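Long-range contacts in glycerol dehydrogenase (Schizosaccharomyces pombe, PDB 1TA9), which oxidises glycerol to dihydroxyacetone with NAD(+) at a zinc site, a step in the assimilation of glycerol: residues Gly231-Ser235 against His333-Ala338; Thr178-Asp182 against Leu226-Asp232; Phe126-Ala130 against Lys156-Ser160; Thr146-Val152 against Leu170-Cys175. All blocks are in the same frame, centred on the assembly; numbering follows the deposited sequence.

Contact 1 of 4, residues Gly231-Ser235 against His333-Ala338. With ZN (zinc ion), chain I; K (potassium ion), chain J.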
loop_
_atom_site.group_PDB
_atom_site.type_symbol
_atom_site.label_atom_id
_atom_site.label_comp_id
_atom_site.label_asym_id
_atom_site.label_seq_id
_atom_site.Cartn_x
_atom_site.Cartn_y
_atom_site.Cartn_z
ATOM N N GLY B 231 -11.458 29.616 9.027
ATOM C CA GLY B 231 -12.803 29.083 8.918
ATOM C C GLY B 231 -13.384 29.365 7.548
ATOM O O GLY B 231 -14.052 28.518 6.950
ATOM N N ASP B 232 -13.126 30.564 7.040
ATOM C CA ASP B 232 -13.626 30.940 5.729
ATOM C C ASP B 232 -12.868 30.134 4.670
ATOM O O ASP B 232 -13.463 29.613 3.730
ATOM C CB ASP B 232 -13.417 32.440 5.493
ATOM C CG ASP B 232 -14.335 32.993 4.418
ATOM O OD1 ASP B 232 -14.087 34.116 3.928
ATOM O OD2 ASP B 232 -15.314 32.303 4.072
ATOM N N ALA B 233 -11.554 30.018 4.838
ATOM C CA ALA B 233 -10.733 29.283 3.879
ATOM C C ALA B 233 -11.108 27.795 3.810
ATOM O O ALA B 233 -11.038 27.175 2.744
ATOM C CB ALA B 233 -9.253 29.446 4.229
ATOM N N LEU B 234 -11.507 27.225 4.941
ATOM C CA LEU B 234 -11.898 25.816 4.976
ATOM C C LEU B 234 -13.108 25.486 4.100
ATOM O O LEU B 234 -13.225 24.368 3.600
ATOM C CB LEU B 234 -12.193 25.377 6.413
ATOM C CG LEU B 234 -10.983 25.009 7.272
ATOM C CD1 LEU B 234 -11.428 24.796 8.715
ATOM C CD2 LEU B 234 -10.326 23.753 6.715
ATOM N N SER B 235 -14.010 26.440 3.907
ATOM C CA SER B 235 -15.187 26.165 3.093
ATOM C C SER B 235 -14.910 26.218 1.590
ATOM O O SER B 235 -15.663 25.651 0.798
ATOM C CB SER B 235 -16.313 27.143 3.431
ATOM O OG SER B 235 -16.035 28.440 2.945
ATOM N N HIS B 333 -17.308 36.445 10.470
ATOM C CA HIS B 333 -17.696 35.753 9.250
ATOM C C HIS B 333 -17.233 34.298 9.179
ATOM O O HIS B 333 -18.037 33.395 8.942
ATOM C CB HIS B 333 -17.157 36.500 8.034
ATOM C CG HIS B 333 -17.529 35.865 6.734
ATOM N ND1 HIS B 333 -18.829 35.806 6.283
ATOM C CD2 HIS B 333 -16.778 35.228 5.805
ATOM C CE1 HIS B 333 -18.865 35.160 5.133
ATOM N NE2 HIS B 333 -17.633 34.798 4.822
ATOM N N GLY B 334 -15.934 34.082 9.370
ATOM C CA GLY B 334 -15.386 32.738 9.310
ATOM C C GLY B 334 -15.903 31.779 10.369
ATOM O O GLY B 334 -15.961 30.568 10.143
ATOM N N GLU B 335 -16.262 32.305 11.534
ATOM C CA GLU B 335 -16.773 31.466 12.609
ATOM C C GLU B 335 -18.115 30.889 12.179
ATOM O O GLU B 335 -18.421 29.730 12.450
ATOM C CB GLU B 335 -16.893 32.292 13.896
ATOM C CG GLU B 335 -15.569 32.992 14.223
ATOM C CD GLU B 335 -15.618 33.892 15.446
ATOM O OE1 GLU B 335 -16.687 34.469 15.727
ATOM O OE2 GLU B 335 -14.566 34.041 16.105
ATOM N N LYS B 336 -18.907 31.697 11.487
ATOM C CA LYS B 336 -20.201 31.244 11.004
ATOM C C LYS B 336 -20.022 30.323 9.795
ATOM O O LYS B 336 -20.692 29.299 9.685
ATOM C CB LYS B 336 -21.078 32.448 10.628
ATOM C CG LYS B 336 -21.569 33.247 11.837
ATOM C CD LYS B 336 -22.379 34.479 11.429
ATOM C CE LYS B 336 -21.512 35.523 10.739
ATOM N NZ LYS B 336 -22.274 36.768 10.422
ATOM N N VAL B 337 -19.108 30.682 8.898
ATOM C CA VAL B 337 -18.865 29.875 7.702
ATOM C C VAL B 337 -18.387 28.467 8.044
ATOM O O VAL B 337 -18.767 27.496 7.385
ATOM C CB VAL B 337 -17.825 30.543 6.769
ATOM C CG1 VAL B 337 -17.379 29.553 5.690
ATOM C CG2 VAL B 337 -18.435 31.769 6.108
ATOM N N ALA B 338 -17.546 28.357 9.065
ATOM C CA ALA B 338 -17.040 27.054 9.476
ATOM C C ALA B 338 -18.213 26.161 9.879
ATOM O O ALA B 338 -18.301 25.010 9.445
ATOM C CB ALA B 338 -16.065 27.210 10.632
HETATM ZN ZN ZN I . -16.566 33.851 3.080
HETATM K K K J . -14.482 30.689 1.334
HETATM O O HOH W 1 -15.929 29.244 -0.238
#
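The imidazole of His333 has CG2 of Val337 over one face, 3.3 Å above the ring plane and offset toward the rim. At its edge, in plane, lies Asp232 OD1, 3.5 Å from His333 CD2. The Asp232 carboxylate stands almost perpendicular to the ring, the planes 88° apart. The zinc ion joins the two groups: Asp232 OD2 and His333 NE2 each bind it at 2.2 Å. Asp232 OD1 reaches the zinc too, at a longer distance. CG of His333 lies anti to the backbone N (chi1 -179°), which brings NE2 to the zinc. His315 is the third protein residue on the zinc.

A potassium ion sits beside it. Asp232 O binds it at 2.8 Å, with longer bonds from Asp232 OD2 and from Ser235 OG, at 3.3 and 3.2 Å. Ser235 OG is also hydrogen-bonded to Glu239. Ser235 CB packs tightly on Val337 CG1, at 3.5 Å.

Behind the metals the helices run close, their axes 7.6 Å apart and crossing at 40°. Gly231 leaves room for this: a side chain there would run into Gly334 O. Helices 223-245 and 333-347 thus present an aspartate and a histidine to one metal, as is characteristic of the catalytic metal site of the iron-containing alcohol dehydrogenase family, here occupied by zinc.

Contact 2 of 4, residues Thr178-Asp182 against Leu226-Asp232. With K (potassium ion), chain J; ZN (zinc ion), chain I.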
loop_
_atom_site.group_PDB
_atom_site.type_symbol
_atom_site.label_atom_id
_atom_site.label_comp_id
_atom_site.label_asym_id
_atom_site.label_seq_id
_atom_site.Cartn_x
_atom_site.Cartn_y
_atom_site.Cartn_z
ATOM N N THR B 178 -6.116 42.377 8.350
ATOM C CA THR B 178 -6.305 41.137 9.093
ATOM C C THR B 178 -6.552 40.098 8.010
ATOM O O THR B 178 -6.891 40.445 6.881
ATOM C CB THR B 178 -7.536 41.167 10.021
ATOM O OG1 THR B 178 -8.708 41.441 9.249
ATOM C CG2 THR B 178 -7.372 42.229 11.104
ATOM N N ALA B 179 -6.371 38.828 8.340
ATOM C CA ALA B 179 -6.596 37.772 7.361
ATOM C C ALA B 179 -7.796 36.968 7.845
ATOM O O ALA B 179 -7.692 35.766 8.077
ATOM C CB ALA B 179 -5.356 36.884 7.267
ATOM N N SER B 180 -8.938 37.642 7.983
ATOM C CA SER B 180 -10.150 37.008 8.499
ATOM C C SER B 180 -11.197 36.512 7.505
ATOM O O SER B 180 -12.182 35.896 7.908
ATOM C CB SER B 180 -10.822 37.948 9.503
ATOM O OG SER B 180 -11.159 39.180 8.892
ATOM N N SER B 181 -10.998 36.781 6.219
ATOM C CA SER B 181 -11.928 36.333 5.183
ATOM C C SER B 181 -11.199 36.405 3.849
ATOM O O SER B 181 -10.100 36.954 3.770
ATOM C CB SER B 181 -13.170 37.230 5.134
ATOM O OG SER B 181 -12.928 38.398 4.361
ATOM N N ASP B 182 -11.801 35.854 2.801
ATOM C CA ASP B 182 -11.177 35.884 1.480
ATOM C C ASP B 182 -11.845 36.908 0.563
ATOM O O ASP B 182 -11.821 36.772 -0.660
ATOM C CB ASP B 182 -11.222 34.494 0.825
ATOM C CG ASP B 182 -12.613 33.881 0.838
ATOM O OD1 ASP B 182 -13.596 34.647 0.848
ATOM O OD2 ASP B 182 -12.726 32.631 0.824
ATOM N N LEU B 226 -7.296 35.636 12.505
ATOM C CA LEU B 226 -6.681 34.649 11.618
ATOM C C LEU B 226 -7.531 33.387 11.585
ATOM O O LEU B 226 -7.746 32.799 10.526
ATOM C CB LEU B 226 -5.267 34.293 12.097
ATOM C CG LEU B 226 -4.536 33.223 11.269
ATOM C CD1 LEU B 226 -4.169 33.802 9.908
ATOM C CD2 LEU B 226 -3.278 32.759 11.992
ATOM N N ILE B 227 -8.007 32.974 12.757
ATOM C CA ILE B 227 -8.825 31.778 12.870
ATOM C C ILE B 227 -10.118 31.933 12.077
ATOM O O ILE B 227 -10.588 30.982 11.456
ATOM C CB ILE B 227 -9.124 31.462 14.351
ATOM C CG1 ILE B 227 -7.822 31.041 15.038
ATOM C CG2 ILE B 227 -10.171 30.356 14.456
ATOM C CD1 ILE B 227 -7.905 30.904 16.546
ATOM N N SER B 228 -10.688 33.131 12.092
ATOM C CA SER B 228 -11.905 33.378 11.334
ATOM C C SER B 228 -11.588 33.184 9.849
ATOM O O SER B 228 -12.382 32.621 9.100
ATOM C CB SER B 228 -12.401 34.801 11.579
ATOM O OG SER B 228 -13.503 35.083 10.743
ATOM N N GLY B 229 -10.414 33.653 9.434
ATOM C CA GLY B 229 -10.005 33.500 8.050
ATOM C C GLY B 229 -9.781 32.041 7.692
ATOM O O GLY B 229 -9.973 31.641 6.548
ATOM N N ILE B 230 -9.347 31.245 8.662
ATOM C CA ILE B 230 -9.123 29.820 8.425
ATOM C C ILE B 230 -10.492 29.174 8.229
ATOM O O ILE B 230 -10.674 28.306 7.369
ATOM C CB ILE B 230 -8.389 29.167 9.628
ATOM C CG1 ILE B 230 -6.933 29.645 9.652
ATOM C CG2 ILE B 230 -8.477 27.641 9.549
ATOM C CD1 ILE B 230 -6.160 29.236 10.897
ATOM N N GLY B 231 -11.458 29.616 9.027
ATOM C CA GLY B 231 -12.803 29.083 8.918
ATOM C C GLY B 231 -13.384 29.365 7.548
ATOM O O GLY B 231 -14.052 28.518 6.950
ATOM N N ASP B 232 -13.126 30.564 7.040
ATOM C CA ASP B 232 -13.626 30.940 5.729
ATOM C C ASP B 232 -12.868 30.134 4.670
ATOM O O ASP B 232 -13.463 29.613 3.730
ATOM C CB ASP B 232 -13.417 32.440 5.493
ATOM C CG ASP B 232 -14.335 32.993 4.418
ATOM O OD1 ASP B 232 -14.087 34.116 3.928
ATOM O OD2 ASP B 232 -15.314 32.303 4.072
HETATM K K K J . -14.482 30.689 1.334
HETATM ZN ZN ZN I . -16.566 33.851 3.080
HETATM O O HOH W 2 -14.280 36.746 9.123
HETATM O O HOH W 1 -15.929 29.244 -0.238
#
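Leu226 opens the contact on helix 223-245, with its CD1 4.2 Å from the methyl CB of Ala179. Two residues on, Ser228 packs CB against CB of Ser180. Water 2 donates to Ser180 O at 2.6 Å, while its link to Ser228 OG is doubtful. With OG anti to the backbone N (chi1 174°), the Ser228 hydroxyl is placed to accept from Gly334 N.

At Gly229 the two backbones come closest, 3.5 Å from Ser180 CA to Gly229 CA. The CA-H of Gly229 points at Ala179 O, 3.2 Å from Gly229 CA. A side chain at Gly229 would collide with that carbonyl, which also accepts a bond from Asn298.

Asp232 ends the run. Asp182 N donates to Asp232 OD1 at 3.1 Å, on the anti side of the carboxylate and 25° out of its plane. Asp182 OD2 binds the potassium ion at 2.7 Å and is hydrogen-bonded to Ser302. Its other oxygen, Asp182 OD1, lies 3.2 Å from Asp232 OD1, with the carboxylate planes 46° apart. Two acidic groups this close would probably repel each other. The zinc and potassium ions and the amide of Asp182 are likely to offset the two negative charges.

Contact 3 of 4, residues Phe126-Ala130 against Lys156-Ser160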
loop_
_atom_site.group_PDB
_atom_site.type_symbol
_atom_site.label_atom_id
_atom_site.label_comp_id
_atom_site.label_asym_id
_atom_site.label_seq_id
_atom_site.Cartn_x
_atom_site.Cartn_y
_atom_site.Cartn_z
ATOM N N PHE B 126 -12.702 56.588 6.656
ATOM C CA PHE B 126 -13.933 55.834 6.489
ATOM C C PHE B 126 -14.746 56.026 7.758
ATOM O O PHE B 126 -14.235 55.831 8.863
ATOM C CB PHE B 126 -13.627 54.348 6.288
ATOM C CG PHE B 126 -14.845 53.505 6.047
ATOM C CD1 PHE B 126 -15.047 52.331 6.767
ATOM C CD2 PHE B 126 -15.793 53.881 5.099
ATOM C CE1 PHE B 126 -16.177 51.543 6.548
ATOM C CE2 PHE B 126 -16.926 53.100 4.872
ATOM C CZ PHE B 126 -17.118 51.928 5.599
ATOM N N GLY B 127 -16.006 56.415 7.601
ATOM C CA GLY B 127 -16.859 56.634 8.754
ATOM C C GLY B 127 -17.350 55.350 9.391
ATOM O O GLY B 127 -18.206 55.379 10.276
ATOM N N GLY B 128 -16.812 54.221 8.942
ATOM C CA GLY B 128 -17.218 52.941 9.494
ATOM C C GLY B 128 -18.541 52.473 8.921
ATOM O O GLY B 128 -18.877 51.291 8.999
ATOM N N GLU B 129 -19.289 53.407 8.340
ATOM C CA GLU B 129 -20.585 53.101 7.746
ATOM C C GLU B 129 -20.471 52.984 6.230
ATOM O O GLU B 129 -20.306 53.984 5.530
ATOM C CB GLU B 129 -21.594 54.184 8.114
ATOM N N ALA B 130 -20.566 51.755 5.732
ATOM C CA ALA B 130 -20.463 51.488 4.301
ATOM C C ALA B 130 -21.778 51.729 3.561
ATOM O O ALA B 130 -22.199 50.912 2.740
ATOM C CB ALA B 130 -19.998 50.053 4.078
ATOM N N LYS B 156 -15.572 46.259 5.284
ATOM C CA LYS B 156 -16.320 47.474 4.988
ATOM C C LYS B 156 -15.460 48.486 4.244
ATOM O O LYS B 156 -15.903 49.091 3.269
ATOM C CB LYS B 156 -16.858 48.105 6.276
ATOM C CG LYS B 156 -18.024 47.350 6.909
ATOM C CD LYS B 156 -18.584 48.120 8.099
ATOM C CE LYS B 156 -19.773 47.405 8.715
ATOM N NZ LYS B 156 -20.353 48.185 9.848
ATOM N N THR B 157 -14.227 48.670 4.702
ATOM C CA THR B 157 -13.333 49.616 4.050
ATOM C C THR B 157 -12.952 49.115 2.660
ATOM O O THR B 157 -12.909 49.889 1.699
ATOM C CB THR B 157 -12.048 49.831 4.873
ATOM O OG1 THR B 157 -12.395 50.325 6.171
ATOM C CG2 THR B 157 -11.132 50.835 4.188
ATOM N N MET B 158 -12.679 47.817 2.556
ATOM C CA MET B 158 -12.296 47.226 1.280
ATOM C C MET B 158 -13.425 47.318 0.258
ATOM O O MET B 158 -13.186 47.606 -0.914
ATOM C CB MET B 158 -11.870 45.764 1.474
ATOM C CG MET B 158 -10.569 45.602 2.260
ATOM S SD MET B 158 -9.886 43.914 2.247
ATOM C CE MET B 158 -10.440 43.308 3.853
ATOM N N ASP B 159 -14.658 47.081 0.696
ATOM C CA ASP B 159 -15.787 47.162 -0.217
ATOM C C ASP B 159 -16.086 48.601 -0.614
ATOM O O ASP B 159 -16.505 48.867 -1.740
ATOM C CB ASP B 159 -17.022 46.503 0.399
ATOM C CG ASP B 159 -16.913 44.993 0.416
ATOM O OD1 ASP B 159 -16.573 44.420 -0.638
ATOM O OD2 ASP B 159 -17.164 44.379 1.472
ATOM N N SER B 160 -15.865 49.531 0.308
ATOM C CA SER B 160 -16.099 50.940 0.019
ATOM C C SER B 160 -15.103 51.395 -1.048
ATOM O O SER B 160 -15.447 52.161 -1.952
ATOM C CB SER B 160 -15.928 51.777 1.291
ATOM O OG SER B 160 -16.930 51.462 2.246
#
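Lys156 O takes two bonds from Ser160, one from OG at 2.8 Å and one from N at 3.0 Å, from opposite faces of the carbonyl plane. Ser160 OG is tilted 31° from that plane. The same hydroxyl lies against the Phe126 ring, 3.1 Å from CE2, in an oblique approach.

The ring lies between loop and helix. Gly128 N sits over one face, and Thr157 CA is over the opposite face. Ala130 CA is at the edge, in plane. Phe126 CG is anti to the backbone N (chi1 -177°), which turns the ring to the helix, where Lys156 CB comes within 3.5 Å of CE1. Thr157 OG1 meets CD1 at 3.4 Å. The Lys156 side chain crosses that of Phe126 at about a right angle. Beyond CG it is extended and leads away past Gly128 O, with CD 3.3 Å from it.

A serine in place of Phe126 would probably open a gap between the loop and helix 155-167 and leave Thr157 and Ser160 without their packing surface. Leu97 and Leu138 also touch the ring.

Residues Lys156 to Asp159 probably belong to the NAD(+)-binding site. The contact packs the loop after strand 120-125 on the first turns of helix 155-167, at the cofactor site of the parallel-sheet nucleotide-binding domain.

Contact 4 of 4, residues Thr146-Val152 against Leu170-Cys175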
loop_
_atom_site.group_PDB
_atom_site.type_symbol
_atom_site.label_atom_id
_atom_site.label_comp_id
_atom_site.label_asym_id
_atom_site.label_seq_id
_atom_site.Cartn_x
_atom_site.Cartn_y
_atom_site.Cartn_z
ATOM N N THR B 146 -7.394 62.005 -9.453
ATOM C CA THR B 146 -7.057 60.813 -8.676
ATOM C C THR B 146 -6.839 59.647 -9.638
ATOM O O THR B 146 -7.688 59.367 -10.484
ATOM C CB THR B 146 -8.194 60.446 -7.693
ATOM O OG1 THR B 146 -8.352 61.493 -6.729
ATOM C CG2 THR B 146 -7.878 59.140 -6.969
ATOM N N GLN B 147 -5.704 58.967 -9.501
ATOM C CA GLN B 147 -5.369 57.849 -10.378
ATOM C C GLN B 147 -5.732 56.471 -9.831
ATOM O O GLN B 147 -5.881 55.515 -10.596
ATOM C CB GLN B 147 -3.874 57.865 -10.688
ATOM C CG GLN B 147 -3.368 59.131 -11.354
ATOM C CD GLN B 147 -1.867 59.097 -11.550
ATOM O OE1 GLN B 147 -1.105 59.084 -10.584
ATOM N NE2 GLN B 147 -1.433 59.069 -12.804
ATOM N N VAL B 148 -5.866 56.360 -8.514
ATOM C CA VAL B 148 -6.182 55.073 -7.912
ATOM C C VAL B 148 -6.789 55.234 -6.523
ATOM O O VAL B 148 -6.517 56.209 -5.821
ATOM C CB VAL B 148 -4.908 54.195 -7.807
ATOM C CG1 VAL B 148 -3.907 54.844 -6.852
ATOM C CG2 VAL B 148 -5.267 52.795 -7.331
ATOM N N ILE B 149 -7.617 54.271 -6.138
ATOM C CA ILE B 149 -8.263 54.283 -4.835
ATOM C C ILE B 149 -7.643 53.166 -4.001
ATOM O O ILE B 149 -7.665 52.005 -4.405
ATOM C CB ILE B 149 -9.782 54.021 -4.955
ATOM C CG1 ILE B 149 -10.412 55.008 -5.944
ATOM C CG2 ILE B 149 -10.441 54.142 -3.589
ATOM C CD1 ILE B 149 -10.313 56.457 -5.526
ATOM N N ILE B 150 -7.091 53.522 -2.845
ATOM C CA ILE B 150 -6.464 52.544 -1.966
ATOM C C ILE B 150 -7.267 52.344 -0.683
ATOM O O ILE B 150 -7.389 53.263 0.132
ATOM C CB ILE B 150 -5.039 52.983 -1.572
ATOM C CG1 ILE B 150 -4.233 53.330 -2.824
ATOM C CG2 ILE B 150 -4.352 51.870 -0.792
ATOM C CD1 ILE B 150 -2.832 53.842 -2.527
ATOM N N GLY B 151 -7.811 51.143 -0.513
ATOM C CA GLY B 151 -8.580 50.830 0.678
ATOM C C GLY B 151 -7.732 50.036 1.655
ATOM O O GLY B 151 -7.198 48.982 1.306
ATOM N N VAL B 152 -7.603 50.533 2.883
ATOM C CA VAL B 152 -6.796 49.860 3.894
ATOM C C VAL B 152 -7.628 49.503 5.125
ATOM O O VAL B 152 -8.157 50.388 5.795
ATOM C CB VAL B 152 -5.617 50.758 4.347
ATOM C CG1 VAL B 152 -4.655 49.959 5.220
ATOM C CG2 VAL B 152 -4.897 51.331 3.138
ATOM N N LEU B 170 -11.697 53.797 -12.001
ATOM C CA LEU B 170 -10.285 53.783 -11.627
ATOM C C LEU B 170 -9.856 52.441 -11.051
ATOM O O LEU B 170 -10.677 51.683 -10.540
ATOM C CB LEU B 170 -10.005 54.852 -10.569
ATOM C CG LEU B 170 -10.100 56.329 -10.941
ATOM C CD1 LEU B 170 -9.859 57.164 -9.698
ATOM C CD2 LEU B 170 -9.072 56.658 -12.018
ATOM N N PRO B 171 -8.551 52.137 -11.124
ATOM C CA PRO B 171 -8.050 50.872 -10.583
ATOM C C PRO B 171 -8.126 50.945 -9.061
ATOM O O PRO B 171 -8.163 52.036 -8.487
ATOM C CB PRO B 171 -6.616 50.822 -11.094
ATOM C CG PRO B 171 -6.231 52.280 -11.128
ATOM C CD PRO B 171 -7.461 52.920 -11.732
ATOM N N SER B 172 -8.152 49.790 -8.410
ATOM C CA SER B 172 -8.239 49.753 -6.959
ATOM C C SER B 172 -7.116 48.932 -6.351
ATOM O O SER B 172 -6.629 47.977 -6.959
ATOM C CB SER B 172 -9.591 49.168 -6.527
ATOM O OG SER B 172 -9.792 47.873 -7.077
ATOM N N ILE B 173 -6.699 49.332 -5.155
ATOM C CA ILE B 173 -5.657 48.637 -4.417
ATOM C C ILE B 173 -6.262 48.334 -3.048
ATOM O O ILE B 173 -6.628 49.243 -2.299
ATOM C CB ILE B 173 -4.382 49.502 -4.287
ATOM C CG1 ILE B 173 -3.776 49.727 -5.680
ATOM C CG2 ILE B 173 -3.364 48.812 -3.383
ATOM C CD1 ILE B 173 -2.453 50.474 -5.685
ATOM N N ILE B 174 -6.374 47.047 -2.739
ATOM C CA ILE B 174 -6.977 46.584 -1.493
ATOM C C ILE B 174 -5.913 46.075 -0.525
ATOM O O ILE B 174 -5.134 45.182 -0.861
ATOM C CB ILE B 174 -7.985 45.454 -1.790
ATOM C CG1 ILE B 174 -8.975 45.908 -2.870
ATOM C CG2 ILE B 174 -8.726 45.060 -0.525
ATOM C CD1 ILE B 174 -9.876 47.075 -2.466
ATOM N N CYS B 175 -5.888 46.643 0.681
ATOM C CA CYS B 175 -4.899 46.268 1.681
ATOM C C CYS B 175 -5.537 45.764 2.967
ATOM O O CYS B 175 -5.798 46.540 3.887
ATOM C CB CYS B 175 -4.007 47.467 2.003
ATOM S SG CYS B 175 -3.441 48.363 0.553
#
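Four backbone hydrogen bonds join the two strands, which run parallel at 12°. Ile149 N donates to Pro171 O at 3.3 Å, in the carbonyl plane. Ile173 N returns to Ile149 O at 2.9 Å. Gly151 N donates to Ile173 O, and Cys175 N to Gly151 O at 2.8 Å. These last two run nearly along the C=O axis. CA-H groups of Ile150, Val152 and Ser172 add weaker contacts to carbonyls across the gap.

Apolar packing is partly in register and partly diagonal. Ile150 and Ile173, in register, lie side by side, pointing the same way, with Ile150 CG1 against Ile173 CB. On the same face Val152 CG1 touches Cys175 CB. Two pairs are diagonal: Cys175 SG meets Ile150 CG2 at 3.9 Å, and Val148 sends CG2, anti to the backbone N, toward Ile173 CG1 at 3.8 Å. Helix 100-115 packs on Ile150 and Val152. Ile149, Ser172 and Ile174 face the other way, onto helix 155-167.

Just before the strands Leu170 packs across Thr146 at about a right angle. Its CD1 is 3.9 Å from Thr146 CG2 and 4.3 Å from Ile149 CD1. A glycine replacing Leu170 is likely to leave Thr146 CG2 and Ile149 CD1 without this apolar neighbour. Pro171 CD rests on Gln147 O at 3.2 Å.

Strand 148-153, helix 155-167 and strand 172-176 form a beta-alpha-beta crossover. Its two strands are neighbours within the parallel sheet of the Rossmann-like nucleotide-binding domain.

In the fold
Contacts 1 and 2 are buried near the middle of the chain and share helix 223-245. Both use Asp232 and both metals. They also touch directly. Their chemistry is that of charge, metal bonds and glycine-lined close approach. Contacts 3 and 4 lie farther out, with centres about 13 Å apart, and meet where Met158 packs on Ile174. Contact 4 is sheet core, built on backbone bonds and aliphatic packing. Contact 3 is only partly buried and rests mainly on one aromatic ring. Loop 178-182 follows closely on strand 172-176 and so links the sheet to the metal site.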